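Local atomic coordinates of NLP/P60 family protein (Bacillus cereus ATCC 10987, PDB entry 3H41), a protein that probably cleaves the bond between gamma-D-glutamate and L-lysine in bacterial cell-wall murein peptides as a cysteine peptidase, releasing L-Ala-gamma-D-Glu. Residues V120-P125 with A168-N173; V142-R147 with K225-T230; D190-T195 with H221-S226; M198-P203 with R287-I292. One frame throughout, in Å; residues are numbered along the deposited sequence.

Interaction 1. Residues V120-P125 with A168-N173; sequences VLVTKP and AWLRKN
Both methyls of Leu170 meet CG1 of Val120, and CD1 goes on to CG2 of Val122. Leu170 CD1 lies 4.2 Å from CG1 of Val120 and 4.4 Å from CG2 of Val122, so it alone touches both valines, which sit on the same side of their strand. Leu121, between them, points away from Leu170, and its side chain touches Arg147 and Tyr178. Each valine offers one methyl only, and the spacing is that of relaxed apolar contact rather than tight interlocking. Val120 is further enclosed by Leu150, Tyr158 and Val160, which makes the leucine one wall of a larger apolar centre. This is the interior of the second SH3-like domain, a small beta barrel. Strand 119-122 pairs with 147-153 and 175-178, whereas strand 167-171 pairs with 126-131 and 157-161, so the two strands meet through side chains across the barrel and not through their backbones. Beyond the strand ends the chemistry turns polar. Lys124 donates from NZ to the backbone O of Asn173 at 2.7 Å, approaching nearly along the carbonyl bond (C=O...N angle 161°). The lysine gets there by folding back: the bend at chi2 (-78°) brings the chain round so that CE lies 3.7 Å from Asn173 O, and the bend at chi4 (-65°) turns NZ onto that oxygen. Asn173 therefore contributes its main chain here, at a short 3-10 turn following the strand. Nearby, Thr123 is tied by a backbone hydrogen bond to Asp174, which the Lys124 side chain also touches at this partly exposed end of the barrel.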
# COMPACT_ATOMS: atom_id res chain seq x y z
N VAL A 120 1.64 -16.48 2.49
CA VAL A 120 2.80 -16.04 1.77
C VAL A 120 2.66 -14.54 1.59
O VAL A 120 1.59 -14.06 1.21
CB VAL A 120 2.90 -16.70 0.37
CG1 VAL A 120 4.08 -16.12 -0.44
CG2 VAL A 120 3.05 -18.23 0.51
N LEU A 121 3.72 -13.82 1.94
CA LEU A 121 3.77 -12.37 1.77
C LEU A 121 4.71 -12.11 0.59
O LEU A 121 5.83 -12.63 0.55
CB LEU A 121 4.28 -11.68 3.03
CG LEU A 121 4.17 -10.13 2.94
CD1 LEU A 121 3.42 -9.52 4.05
CD2 LEU A 121 5.60 -9.60 2.90
N VAL A 122 4.26 -11.35 -0.39
CA VAL A 122 5.06 -11.10 -1.56
C VAL A 122 6.13 -10.05 -1.15
O VAL A 122 5.78 -9.01 -0.62
CB VAL A 122 4.18 -10.56 -2.69
CG1 VAL A 122 5.02 -10.13 -3.87
CG2 VAL A 122 3.18 -11.59 -3.10
N THR A 123 7.40 -10.35 -1.40
CA THR A 123 8.50 -9.58 -0.82
C THR A 123 9.41 -8.89 -1.86
O THR A 123 10.42 -8.32 -1.51
CB THR A 123 9.36 -10.47 0.13
OG1 THR A 123 9.70 -11.69 -0.54
CG2 THR A 123 8.56 -10.78 1.40
N LYS A 124 9.07 -8.99 -3.13
CA LYS A 124 9.65 -8.15 -4.17
C LYS A 124 8.65 -7.04 -4.57
O LYS A 124 7.46 -7.17 -4.35
CB LYS A 124 9.98 -8.99 -5.40
CG LYS A 124 11.05 -10.04 -5.14
CD LYS A 124 12.43 -9.40 -5.13
CE LYS A 124 13.54 -10.46 -5.17
NZ LYS A 124 13.53 -11.29 -3.91
N PRO A 125 9.14 -5.97 -5.21
CA PRO A 125 8.25 -4.83 -5.52
C PRO A 125 6.95 -5.22 -6.23
O PRO A 125 5.86 -4.80 -5.85
CB PRO A 125 9.13 -3.95 -6.41
CG PRO A 125 10.54 -4.25 -5.92
CD PRO A 125 10.54 -5.73 -5.65
N ALA A 168 -2.81 -20.87 -7.32
CA ALA A 168 -1.73 -20.21 -8.03
C ALA A 168 -0.42 -20.51 -7.37
O ALA A 168 -0.36 -20.95 -6.20
CB ALA A 168 -1.95 -18.68 -8.03
N TRP A 169 0.65 -20.17 -8.05
CA TRP A 169 1.97 -20.35 -7.49
C TRP A 169 2.93 -19.23 -7.86
O TRP A 169 2.71 -18.54 -8.86
CB TRP A 169 2.52 -21.69 -7.91
CG TRP A 169 2.94 -21.83 -9.36
CD1 TRP A 169 2.19 -22.27 -10.41
CD2 TRP A 169 4.26 -21.61 -9.86
NE1 TRP A 169 2.95 -22.30 -11.55
CE2 TRP A 169 4.23 -21.89 -11.24
CE3 TRP A 169 5.45 -21.14 -9.27
CZ2 TRP A 169 5.38 -21.76 -12.06
CZ3 TRP A 169 6.60 -20.99 -10.10
CH2 TRP A 169 6.54 -21.32 -11.48
N LEU A 170 3.94 -19.02 -7.02
CA LEU A 170 5.01 -18.05 -7.27
C LEU A 170 6.35 -18.64 -6.90
O LEU A 170 6.44 -19.55 -6.08
CB LEU A 170 4.80 -16.74 -6.52
CG LEU A 170 4.78 -16.76 -5.01
CD1 LEU A 170 5.10 -15.34 -4.47
CD2 LEU A 170 3.43 -17.27 -4.49
N ARG A 171 7.40 -18.15 -7.55
CA ARG A 171 8.76 -18.55 -7.19
C ARG A 171 9.04 -18.21 -5.75
O ARG A 171 8.62 -17.16 -5.27
CB ARG A 171 9.78 -17.87 -8.09
CG ARG A 171 9.86 -18.42 -9.50
CD ARG A 171 10.75 -19.64 -9.55
NE ARG A 171 10.72 -20.27 -10.86
CZ ARG A 171 11.55 -21.21 -11.29
NH1 ARG A 171 12.48 -21.73 -10.49
NH2 ARG A 171 11.37 -21.72 -12.52
N LYS A 172 9.75 -19.11 -5.07
CA LYS A 172 10.13 -18.89 -3.69
C LYS A 172 10.90 -17.59 -3.43
O LYS A 172 10.83 -17.04 -2.33
CB LYS A 172 11.00 -20.04 -3.22
CG LYS A 172 10.22 -21.18 -2.69
CD LYS A 172 11.21 -22.28 -2.30
CE LYS A 172 10.71 -23.03 -1.13
NZ LYS A 172 11.37 -24.36 -1.04
N ASN A 173 11.69 -17.15 -4.39
CA ASN A 173 12.46 -15.93 -4.22
C ASN A 173 11.56 -14.68 -4.24
O ASN A 173 12.03 -13.58 -3.89
CB ASN A 173 13.50 -15.79 -5.33
CG ASN A 173 14.70 -16.72 -5.14
OD1 ASN A 173 15.13 -17.00 -4.02
ND2 ASN A 173 15.27 -17.17 -6.26

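Interaction 2. Residues V142-R147 with K225-T230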
# COMPACT_ATOMS: atom_id res chain seq x y z
N VAL A 142 1.39 -9.21 -9.05
CA VAL A 142 0.92 -8.78 -7.74
C VAL A 142 1.96 -7.89 -7.06
O VAL A 142 3.19 -7.98 -7.32
CB VAL A 142 0.57 -9.97 -6.84
CG1 VAL A 142 -0.70 -10.67 -7.40
CG2 VAL A 142 1.72 -10.97 -6.72
N SER A 143 1.47 -7.06 -6.14
CA SER A 143 2.32 -6.14 -5.38
C SER A 143 3.02 -6.74 -4.16
O SER A 143 2.47 -7.57 -3.46
CB SER A 143 1.43 -4.99 -4.88
OG SER A 143 2.12 -4.14 -3.98
N TYR A 144 4.22 -6.25 -3.88
CA TYR A 144 4.81 -6.28 -2.56
C TYR A 144 3.68 -6.10 -1.54
O TYR A 144 2.79 -5.27 -1.69
CB TYR A 144 5.81 -5.11 -2.40
CG TYR A 144 6.51 -5.14 -1.08
CD1 TYR A 144 7.52 -6.06 -0.84
CD2 TYR A 144 6.12 -4.32 -0.02
CE1 TYR A 144 8.16 -6.13 0.39
CE2 TYR A 144 6.74 -4.39 1.24
CZ TYR A 144 7.77 -5.32 1.43
OH TYR A 144 8.43 -5.48 2.65
N ASN A 145 3.73 -6.93 -0.51
CA ASN A 145 2.84 -6.83 0.66
C ASN A 145 1.48 -7.49 0.46
O ASN A 145 0.64 -7.42 1.35
CB ASN A 145 2.63 -5.37 1.11
CG ASN A 145 2.06 -5.28 2.52
OD1 ASN A 145 2.47 -6.02 3.43
ND2 ASN A 145 1.07 -4.39 2.70
N THR A 146 1.27 -8.11 -0.69
CA THR A 146 0.11 -9.00 -0.94
C THR A 146 0.28 -10.25 -0.05
O THR A 146 1.40 -10.77 0.06
CB THR A 146 0.05 -9.39 -2.42
OG1 THR A 146 -0.09 -8.19 -3.25
CG2 THR A 146 -1.10 -10.41 -2.70
N ARG A 147 -0.79 -10.67 0.62
CA ARG A 147 -0.79 -11.85 1.46
C ARG A 147 -1.84 -12.82 0.95
O ARG A 147 -2.99 -12.45 0.83
CB ARG A 147 -1.08 -11.54 2.92
CG ARG A 147 -0.13 -10.56 3.57
CD ARG A 147 -0.77 -9.15 3.67
NE ARG A 147 0.18 -8.21 4.27
CZ ARG A 147 0.48 -8.17 5.57
NH1 ARG A 147 -0.12 -8.97 6.44
NH2 ARG A 147 1.38 -7.32 6.00
N LYS A 225 3.86 -2.11 7.56
CA LYS A 225 2.85 -3.15 7.61
C LYS A 225 3.41 -4.50 7.18
O LYS A 225 3.11 -5.55 7.80
CB LYS A 225 1.66 -2.80 6.73
CG LYS A 225 0.56 -3.84 6.86
CD LYS A 225 -0.83 -3.29 6.88
CE LYS A 225 -1.87 -4.41 6.85
NZ LYS A 225 -3.12 -4.05 6.09
N SER A 226 4.27 -4.46 6.17
CA SER A 226 4.94 -5.68 5.64
C SER A 226 5.91 -6.31 6.62
O SER A 226 6.32 -7.46 6.42
CB SER A 226 5.64 -5.36 4.32
OG SER A 226 6.81 -4.56 4.48
N HIS A 227 6.30 -5.55 7.64
CA HIS A 227 7.18 -6.00 8.71
C HIS A 227 6.43 -6.15 10.04
O HIS A 227 7.04 -6.14 11.14
CB HIS A 227 8.38 -5.04 8.85
CG HIS A 227 9.35 -5.15 7.73
ND1 HIS A 227 10.26 -6.17 7.63
CD2 HIS A 227 9.51 -4.39 6.61
CE1 HIS A 227 10.99 -6.02 6.54
NE2 HIS A 227 10.54 -4.96 5.89
N GLY A 228 5.11 -6.29 9.94
CA GLY A 228 4.25 -6.64 11.10
C GLY A 228 3.77 -5.49 11.98
O GLY A 228 3.18 -5.71 13.03
N ILE A 229 4.01 -4.26 11.55
CA ILE A 229 3.64 -3.07 12.37
C ILE A 229 2.63 -2.23 11.58
O ILE A 229 2.94 -1.66 10.55
CB ILE A 229 4.87 -2.24 12.74
CG1 ILE A 229 5.87 -3.10 13.51
CG2 ILE A 229 4.44 -0.99 13.54
CD1 ILE A 229 7.12 -2.40 13.91
N THR A 230 1.39 -2.19 12.07
CA THR A 230 0.33 -1.49 11.37
C THR A 230 0.28 -0.06 11.91
O THR A 230 0.06 0.14 13.11
CB THR A 230 -1.01 -2.18 11.58
OG1 THR A 230 -0.90 -3.51 11.05
CG2 THR A 230 -2.11 -1.43 10.85
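Tyr144 and Ser226 meet through their hydroxyls, OH to OG at 2.6 Å, a short hydrogen bond in which either oxygen could be the donor. The serine oxygen comes in at the edge of the phenol ring, near its plane, and also lies 3.2 Å from CE2. Asn145 follows close behind: its OD1 rests 3.3 Å from CA of Ser226, in van der Waals contact with the serine backbone. Arg147 completes the first shell: NH2 lies 3.7 Å from Lys225 CG, with CE farther off over one face of the guanidinium, and 3.1 Å from Lys225 O, an oxygen that accepts from Gln181 NE2. What positions these groups lies one step out. Arg147, bent at chi2 (102°), holds Asn145 OD1 side-on with two nitrogens, NH2 at 3.1 Å and the more distant NE, both from one face of the amide plane; its NH1 goes to Gln181 OE1. Asn145 sits at positive phi in the type II turn from Ser143 to Thr146, where Ser143 O receives both the N-H and the hydroxyl of Thr146. The Tyr144 ring is steadied by Phe199, edge-to-face. On the facing side, Lys225 sends NZ to Gly86 O, and His227 NE2 is bonded to Thr195 OG1. The contact thus presses a turn of the second SH3-like domain onto the peptidase domain, near the C-terminal end of the helix that begins at 218. Gly228, at positive phi, is the C-prime residue of a Schellman motif, with Gly228 N bonded to Lys225 O and Ile229 N to Tyr224 O.

Interaction 3. Residues D190-T195 with H221-S226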
# COMPACT_ATOMS: atom_id res chain seq x y z
N ASP A 190 17.35 -1.29 9.76
CA ASP A 190 17.94 -1.58 8.45
C ASP A 190 17.03 -2.40 7.52
O ASP A 190 17.06 -2.20 6.28
CB ASP A 190 19.29 -2.29 8.56
CG ASP A 190 20.43 -1.35 8.94
OD1 ASP A 190 20.29 -0.09 8.87
OD2 ASP A 190 21.50 -1.91 9.30
N ASP A 191 16.24 -3.31 8.08
CA ASP A 191 15.27 -4.10 7.30
C ASP A 191 14.25 -3.18 6.59
O ASP A 191 13.92 -3.37 5.42
CB ASP A 191 14.48 -5.07 8.16
CG ASP A 191 15.37 -6.04 8.99
OD1 ASP A 191 16.56 -6.19 8.69
OD2 ASP A 191 14.85 -6.63 9.94
N LEU A 192 13.74 -2.20 7.34
CA LEU A 192 12.81 -1.19 6.82
C LEU A 192 13.45 -0.37 5.70
O LEU A 192 12.84 -0.14 4.67
CB LEU A 192 12.34 -0.26 7.92
CG LEU A 192 11.64 -0.83 9.17
CD1 LEU A 192 11.40 0.27 10.14
CD2 LEU A 192 10.33 -1.55 8.86
N ILE A 193 14.70 0.01 5.91
CA ILE A 193 15.41 0.84 4.98
C ILE A 193 15.65 0.05 3.70
O ILE A 193 15.40 0.54 2.59
CB ILE A 193 16.74 1.39 5.61
CG1 ILE A 193 16.37 2.34 6.76
CG2 ILE A 193 17.60 2.06 4.53
CD1 ILE A 193 17.53 2.84 7.61
N ASN A 194 16.05 -1.20 3.87
CA ASN A 194 16.35 -2.05 2.76
C ASN A 194 15.09 -2.30 1.96
O ASN A 194 15.13 -2.30 0.70
CB ASN A 194 17.04 -3.35 3.23
CG ASN A 194 18.52 -3.13 3.49
OD1 ASN A 194 19.15 -2.30 2.82
ND2 ASN A 194 19.05 -3.79 4.51
N THR A 195 13.98 -2.43 2.66
CA THR A 195 12.67 -2.56 2.01
C THR A 195 12.37 -1.34 1.13
O THR A 195 12.09 -1.47 -0.05
CB THR A 195 11.53 -2.82 3.02
OG1 THR A 195 11.71 -4.13 3.59
CG2 THR A 195 10.16 -2.75 2.31
N HIS A 221 3.37 3.44 5.34
CA HIS A 221 2.40 2.47 5.85
C HIS A 221 2.73 1.08 5.35
O HIS A 221 2.74 0.13 6.13
CB HIS A 221 0.99 2.88 5.42
CG HIS A 221 -0.04 1.81 5.64
ND1 HIS A 221 -0.59 1.56 6.88
CD2 HIS A 221 -0.62 0.94 4.78
CE1 HIS A 221 -1.49 0.60 6.76
NE2 HIS A 221 -1.53 0.20 5.51
N THR A 222 3.05 0.97 4.05
CA THR A 222 3.35 -0.36 3.44
C THR A 222 4.63 -0.99 3.96
O THR A 222 4.67 -2.18 4.23
CB THR A 222 3.37 -0.26 1.89
OG1 THR A 222 2.06 0.13 1.44
CG2 THR A 222 3.79 -1.61 1.24
N ILE A 223 5.67 -0.19 4.14
CA ILE A 223 6.97 -0.67 4.64
C ILE A 223 6.77 -1.22 6.05
O ILE A 223 7.20 -2.36 6.35
CB ILE A 223 8.00 0.47 4.71
CG1 ILE A 223 8.51 0.80 3.31
CG2 ILE A 223 9.18 0.08 5.60
CD1 ILE A 223 9.35 2.05 3.28
N TYR A 224 6.10 -0.45 6.91
CA TYR A 224 5.87 -0.94 8.28
C TYR A 224 4.93 -2.13 8.34
O TYR A 224 5.23 -3.08 9.06
CB TYR A 224 5.39 0.20 9.19
CG TYR A 224 6.55 0.95 9.79
CD1 TYR A 224 7.12 0.53 11.02
CD2 TYR A 224 7.12 2.05 9.16
CE1 TYR A 224 8.17 1.18 11.58
CE2 TYR A 224 8.20 2.71 9.74
CZ TYR A 224 8.71 2.26 10.96
OH TYR A 224 9.78 2.87 11.56
N LYS A 225 3.86 -2.11 7.56
CA LYS A 225 2.85 -3.15 7.61
C LYS A 225 3.41 -4.50 7.18
O LYS A 225 3.11 -5.55 7.80
CB LYS A 225 1.66 -2.80 6.73
CG LYS A 225 0.56 -3.84 6.86
CD LYS A 225 -0.83 -3.29 6.88
CE LYS A 225 -1.87 -4.41 6.85
NZ LYS A 225 -3.12 -4.05 6.09
N SER A 226 4.27 -4.46 6.17
CA SER A 226 4.94 -5.68 5.64
C SER A 226 5.91 -6.31 6.62
O SER A 226 6.32 -7.46 6.42
CB SER A 226 5.64 -5.36 4.32
OG SER A 226 6.81 -4.56 4.48
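Leu192 and Ile223 join two helices of the NlpC/P60 peptidase domain, 189-197 and 218-225, the second of which starts just after Cys216, the probable nucleophile. The short segments approach to 9.7 Å between axes, with their directions 132° apart. Leu192 buries the most surface, followed by Ile223. Leu192 CD2 lies 3.8 Å from Ile223 CG2 and also over one face of the Tyr224 ring. CD1 instead meets the phenol end of that ring, 3.4 Å from CZ, and the leucine lies roughly perpendicular to the tyrosine side chain. The tyrosine hydroxyl has its own partner, Gly253 O. One turn further along, Thr195 and Ile223 run antiparallel alongside one another, CG2 to CG1 at 4.0 Å. With chi1 at -67°, this methyl faces the other helix while OG1 turns back to donate to Asp191 O at 3.0 Å, an oxygen that Thr195 N approaches from the other face. OG1 also bonds to His227 NE2, so the buried hydroxyl is well satisfied. Leu192 and Ile193 additionally touch Met272 of strand 267-275. Helices packed beside a central antiparallel sheet, one of them following the presumed catalytic cysteine, are the hallmark of the papain-like NlpC/P60 fold.

Interaction 4. Residues M198-P203 with R287-I292; sequences MFLGLP and RSVEII
Phe199 starts a type II beta turn that ends at Leu202 and docks on Val289, just ahead of the edge strand 290-293 in the NlpC/P60 sheet. The carbonyl O of Phe199 closes the turn by accepting from Leu202 N and at the same time presses against Val289, 3.2 Å from its CB. The phenyl ring leads away from this contact, meeting Phe214 edge-to-face. Leu200, next along, bends CD2 back over the second segment: it lies 3.7 Å from Glu290 CA, and it also touches Ile291 CG1 and Val289 CG1. The carboxylate of Glu290 points elsewhere, in a side-on salt bridge with Arg287, NE to OE1 and NH2 to OE2, and hydrogen-bonded through OE2 to His281, a probable active-site residue; this second-shell pairing probably helps to orient the histidine. Gly201 takes up a positive phi of 92° and gives its N-H almost straight to Val289 O, at 2.8 Å with an N-H...O angle of 171°. Leu202 answers with its carbonyl, accepting from Val289 N at 2.9 Å, so that one valine is held through both its backbone polar atoms; the donor stands well above the carbonyl plane. Leu202 CB also packs on Val289 CG2. At Pro203 the two backbones form a single bridge with Ser288, and CA of Pro203 lies 3.5 Å from Ser288 OG. That hydroxyl lies 2.9 Å from a water to which it is hydrogen-bonded, and the same water donates to Gly201 O at 2.6 Å.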
# COMPACT_ATOMS: atom_id res chain seq x y z
N MSE A 198 14.34 -1.00 -2.17
CA MSE A 198 13.92 -1.81 -3.32
C MSE A 198 13.12 -1.00 -4.32
O MSE A 198 13.08 -1.35 -5.51
CB MSE A 198 13.10 -3.02 -2.88
CG MSE A 198 13.85 -3.99 -1.92
SE MSE A 198 12.82 -5.68 -1.90
CE MSE A 198 11.09 -5.01 -1.52
N PHE A 199 12.45 0.06 -3.85
CA PHE A 199 11.53 0.82 -4.69
C PHE A 199 12.13 2.08 -5.30
O PHE A 199 11.40 2.82 -5.92
CB PHE A 199 10.29 1.21 -3.88
CG PHE A 199 9.50 0.02 -3.37
CD1 PHE A 199 8.59 -0.61 -4.19
CD2 PHE A 199 9.68 -0.44 -2.11
CE1 PHE A 199 7.84 -1.69 -3.74
CE2 PHE A 199 8.95 -1.56 -1.64
CZ PHE A 199 8.02 -2.15 -2.45
N LEU A 200 13.43 2.34 -5.08
CA LEU A 200 14.06 3.55 -5.61
C LEU A 200 13.76 3.68 -7.11
O LEU A 200 13.89 2.72 -7.89
CB LEU A 200 15.59 3.56 -5.30
CG LEU A 200 16.03 3.81 -3.85
CD1 LEU A 200 17.52 3.40 -3.64
CD2 LEU A 200 15.78 5.29 -3.44
N GLY A 201 13.25 4.84 -7.53
CA GLY A 201 12.86 5.05 -8.95
C GLY A 201 11.43 4.76 -9.31
O GLY A 201 11.03 4.97 -10.46
N LEU A 202 10.63 4.27 -8.37
CA LEU A 202 9.22 4.01 -8.62
C LEU A 202 8.44 5.31 -8.61
O LEU A 202 8.41 6.01 -7.57
CB LEU A 202 8.63 3.03 -7.59
CG LEU A 202 7.12 2.70 -7.69
CD1 LEU A 202 6.68 1.89 -8.97
CD2 LEU A 202 6.66 1.96 -6.37
N PRO A 203 7.81 5.67 -9.73
CA PRO A 203 7.05 6.93 -9.76
C PRO A 203 5.91 7.01 -8.78
O PRO A 203 5.18 6.03 -8.57
CB PRO A 203 6.55 7.00 -11.21
CG PRO A 203 7.54 6.20 -11.94
CD PRO A 203 7.75 5.04 -11.06
N ARG A 287 8.17 13.20 -9.18
CA ARG A 287 9.33 12.41 -8.84
C ARG A 287 9.00 10.95 -8.51
O ARG A 287 7.89 10.45 -8.80
CB ARG A 287 10.08 13.13 -7.73
CG ARG A 287 10.54 14.57 -8.18
CD ARG A 287 11.95 14.92 -7.80
NE ARG A 287 12.12 15.01 -6.36
CZ ARG A 287 11.74 16.03 -5.59
NH1 ARG A 287 11.15 17.11 -6.11
NH2 ARG A 287 11.98 15.98 -4.28
N SER A 288 10.01 10.24 -8.00
CA SER A 288 9.93 8.83 -7.70
C SER A 288 10.51 8.59 -6.33
O SER A 288 11.14 9.49 -5.75
CB SER A 288 10.76 8.03 -8.70
OG SER A 288 10.27 8.24 -10.00
N VAL A 289 10.34 7.37 -5.83
CA VAL A 289 10.97 6.99 -4.58
C VAL A 289 12.47 7.34 -4.67
O VAL A 289 13.19 6.94 -5.61
CB VAL A 289 10.78 5.50 -4.24
CG1 VAL A 289 11.60 5.15 -2.99
CG2 VAL A 289 9.27 5.21 -4.02
N GLU A 290 12.93 8.06 -3.66
CA GLU A 290 14.25 8.67 -3.69
C GLU A 290 14.81 8.87 -2.29
O GLU A 290 14.07 8.93 -1.30
CB GLU A 290 14.16 10.04 -4.34
CG GLU A 290 13.43 11.08 -3.46
CD GLU A 290 13.28 12.48 -4.12
OE1 GLU A 290 13.45 12.59 -5.36
OE2 GLU A 290 13.00 13.45 -3.38
N ILE A 291 16.12 9.08 -2.24
CA ILE A 291 16.82 9.40 -1.01
C ILE A 291 17.37 10.83 -1.12
O ILE A 291 18.08 11.15 -2.08
CB ILE A 291 17.98 8.40 -0.76
CG1 ILE A 291 17.43 7.04 -0.29
CG2 ILE A 291 18.98 8.95 0.22
CD1 ILE A 291 18.44 5.90 -0.34
N ILE A 292 17.06 11.68 -0.16
CA ILE A 292 17.55 13.07 -0.12
C ILE A 292 17.95 13.50 1.30
O ILE A 292 17.58 12.85 2.29
CB ILE A 292 16.52 14.11 -0.69
CG1 ILE A 292 15.22 14.14 0.12
CG2 ILE A 292 16.23 13.87 -2.17
CD1 ILE A 292 14.32 15.31 -0.28
O HOH W 1 11.86 6.87 -12.07

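Overall arrangement
Interaction 3 is wholly buried and largely apolar, two helices meshing inside the peptidase domain; interaction 4, at the surface of the same domain, relies on backbone hydrogen bonds and a water. Interaction 1 lies in the second SH3-like domain, apolar within the barrel and polar at the barrel's end. Interaction 2 joins the two domains, a polar contact that shares Lys225 and Ser226 with interaction 3. Tyr144 is the common neighbour: its backbone N meets Pro125 O of interaction 1, its hydroxyl touches Thr195 of interaction 3, and its ring packs on Phe199 of interaction 4. Pro125 also touches Phe199, so the loop after strand 119-122 reaches the peptidase domain directly.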